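Local coordinates for protein D-galactonate dehydratase family member Dd703_0947 (Dickeya dadantii, PDB 4IHC) that dehydrates D-mannonate and D-gluconate to 2-dehydro-3-deoxy-D-gluconate at a low rate, using one magnesium ion per subunit, at residues 294-299 with 313-318. Residues are numbered along the deposited sequence; the frame is centred on the assembly and turned at random.
Sequences ISMGEL and KLIDYI. With MG (magnesium ion), chain I.
The backbone N of Ile294 donates to the Asp316 carboxylate: it meets OD2 at 2.7 Å, nearly straight at 167°, on the anti lone pair of that oxygen. The backbone N of Asp316 returns a bond to Ile294 O at 2.8 Å. The same carbonyl takes a second, weak bond from Tyr317 N, so one oxygen serves two successive amides. Asp316 OD2 is further tied by a salt bridge to Arg287 of helix 283-289, which the side chain of Ile294 also touches.

Hydrophobic contact centres on Ile315 CG2. With CG1 between the backbone N and the carbonyl carbon (chi1 63°), this methyl is turned anti to the carbonyl carbon and comes within 3.6 Å of Met296 CG and 4.1 Å of Ile294 CG2. Both neighbouring side chains run across that of Ile315 at about a right angle; the latter also packs on Leu309 and Ile310 of helix 303-311.

Parallel strand pairing, Ser295 beside Tyr317 and Met296 beside Ile318, is marked by Met296 N donating to Tyr317 O at 3.2 Å. On one face Ser295 CB meets Tyr317 CB at 3.6 Å. Just past the strand, Glu298 OE1 binds magnesium at 2.3 Å together with Asp246 and Glu272, while OE2 accepts a hydrogen bond from a metal-bound water. Parallel strands 294-296 and 317-318, linked by helix 303-311, form one beta-alpha-beta unit of the enolase-superfamily barrel, with a metal ligand just beyond the C-terminal end of its first strand.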
loop_
_atom_site.group_PDB
_atom_site.type_symbol
_atom_site.label_atom_id
_atom_site.label_comp_id
_atom_site.label_asym_id
_atom_site.label_seq_id
_atom_site.Cartn_x
_atom_site.Cartn_y
_atom_site.Cartn_z
ATOM N N ILE A 294 -14.393 -18.921 0.394
ATOM C CA ILE A 294 -15.030 -18.303 1.538
ATOM C C ILE A 294 -16.335 -17.660 1.129
ATOM O O ILE A 294 -16.438 -17.079 0.058
ATOM C CB ILE A 294 -14.114 -17.203 2.113
ATOM C CG1 ILE A 294 -12.751 -17.800 2.491
ATOM C CG2 ILE A 294 -14.762 -16.497 3.291
ATOM C CD1 ILE A 294 -12.827 -18.898 3.544
ATOM N N SER A 295 -17.338 -17.752 1.991
ATOM C CA SER A 295 -18.541 -16.973 1.784
ATOM C C SER A 295 -18.831 -16.177 3.036
ATOM O O SER A 295 -18.524 -16.602 4.138
ATOM C CB SER A 295 -19.716 -17.884 1.454
ATOM O OG SER A 295 -20.011 -18.711 2.560
ATOM N N MET A 296 -19.424 -15.007 2.856
ATOM C CA MET A 296 -19.732 -14.124 3.955
ATOM C C MET A 296 -21.014 -13.408 3.595
ATOM O O MET A 296 -21.335 -13.226 2.416
ATOM C CB MET A 296 -18.630 -13.062 4.122
ATOM C CG MET A 296 -17.322 -13.568 4.726
ATOM S SD MET A 296 -17.375 -13.627 6.543
ATOM C CE MET A 296 -17.916 -11.960 6.958
ATOM N N GLY A 297 -21.752 -12.988 4.610
ATOM C CA GLY A 297 -22.698 -11.931 4.371
ATOM C C GLY A 297 -24.125 -12.078 4.838
ATOM O O GLY A 297 -24.896 -11.115 4.720
ATOM N N GLU A 298 -24.514 -13.238 5.365
ATOM C CA GLU A 298 -25.902 -13.324 5.806
ATOM C C GLU A 298 -26.218 -12.237 6.856
ATOM O O GLU A 298 -27.325 -11.698 6.850
ATOM C CB GLU A 298 -26.277 -14.726 6.293
ATOM C CG GLU A 298 -25.726 -15.033 7.654
ATOM C CD GLU A 298 -25.979 -16.477 8.046
ATOM O OE1 GLU A 298 -25.843 -17.374 7.177
ATOM O OE2 GLU A 298 -26.311 -16.705 9.224
ATOM N N LEU A 299 -25.243 -11.886 7.713
ATOM C CA LEU A 299 -25.456 -10.833 8.703
ATOM C C LEU A 299 -25.348 -9.394 8.179
ATOM O O LEU A 299 -25.655 -8.467 8.911
ATOM C CB LEU A 299 -24.517 -10.974 9.902
ATOM C CG LEU A 299 -24.899 -12.055 10.926
ATOM C CD1 LEU A 299 -23.748 -12.306 11.885
ATOM C CD2 LEU A 299 -26.150 -11.657 11.700
ATOM N N LYS A 313 -11.423 -8.836 -3.259
ATOM C CA LYS A 313 -11.444 -10.305 -3.522
ATOM C C LYS A 313 -11.290 -11.131 -2.251
ATOM O O LYS A 313 -10.670 -12.192 -2.275
ATOM C CB LYS A 313 -10.303 -10.714 -4.482
ATOM C CG LYS A 313 -10.214 -9.896 -5.768
ATOM C CD LYS A 313 -11.584 -9.486 -6.281
ATOM C CE LYS A 313 -11.484 -8.802 -7.650
ATOM N NZ LYS A 313 -11.161 -7.357 -7.559
ATOM N N LEU A 314 -11.860 -10.660 -1.149
ATOM C CA LEU A 314 -11.660 -11.284 0.144
ATOM C C LEU A 314 -12.644 -12.427 0.406
ATOM O O LEU A 314 -12.508 -13.169 1.395
ATOM C CB LEU A 314 -11.717 -10.211 1.251
ATOM C CG LEU A 314 -10.517 -9.256 1.236
ATOM C CD1 LEU A 314 -10.512 -8.340 2.456
ATOM C CD2 LEU A 314 -9.184 -9.987 1.127
ATOM N N ILE A 315 -13.617 -12.581 -0.493
ATOM C CA ILE A 315 -14.565 -13.693 -0.441
ATOM C C ILE A 315 -14.871 -14.168 -1.854
ATOM O O ILE A 315 -14.648 -13.445 -2.831
ATOM C CB ILE A 315 -15.912 -13.280 0.202
ATOM C CG1 ILE A 315 -16.602 -12.206 -0.655
ATOM C CG2 ILE A 315 -15.706 -12.814 1.653
ATOM C CD1 ILE A 315 -17.847 -11.582 0.009
ATOM N N ASP A 316 -15.435 -15.364 -1.956
ATOM C CA ASP A 316 -15.851 -15.910 -3.243
ATOM C C ASP A 316 -17.380 -15.979 -3.448
ATOM O O ASP A 316 -17.848 -16.071 -4.586
ATOM C CB ASP A 316 -15.219 -17.294 -3.413
ATOM C CG ASP A 316 -13.764 -17.284 -2.950
ATOM O OD1 ASP A 316 -12.905 -16.816 -3.724
ATOM O OD2 ASP A 316 -13.490 -17.687 -1.790
ATOM N N TYR A 317 -18.139 -15.861 -2.368
ATOM C CA TYR A 317 -19.593 -15.960 -2.453
ATOM C C TYR A 317 -20.143 -14.926 -1.487
ATOM O O TYR A 317 -19.700 -14.841 -0.344
ATOM C CB TYR A 317 -20.079 -17.360 -2.043
ATOM C CG TYR A 317 -19.608 -18.452 -2.992
ATOM C CD1 TYR A 317 -20.377 -18.803 -4.106
ATOM C CD2 TYR A 317 -18.391 -19.096 -2.792
ATOM C CE1 TYR A 317 -19.953 -19.788 -4.987
ATOM C CE2 TYR A 317 -17.942 -20.075 -3.665
ATOM C CZ TYR A 317 -18.724 -20.402 -4.757
ATOM O OH TYR A 317 -18.306 -21.346 -5.631
ATOM N N ILE A 318 -21.092 -14.133 -1.954
ATOM C CA ILE A 318 -21.787 -13.179 -1.099
ATOM C C ILE A 318 -23.121 -13.817 -0.649
ATOM O O ILE A 318 -23.913 -14.316 -1.491
ATOM C CB ILE A 318 -21.973 -11.823 -1.842
ATOM C CG1 ILE A 318 -22.603 -10.769 -0.926
ATOM C CG2 ILE A 318 -22.834 -11.992 -3.096
ATOM C CD1 ILE A 318 -21.715 -10.416 0.258
HETATM MG MG MG I . -24.875 -19.306 7.895
HETATM O O HOH W 1 -25.950 -19.418 9.401
HETATM O O HOH W 2 -23.529 -18.167 8.866
#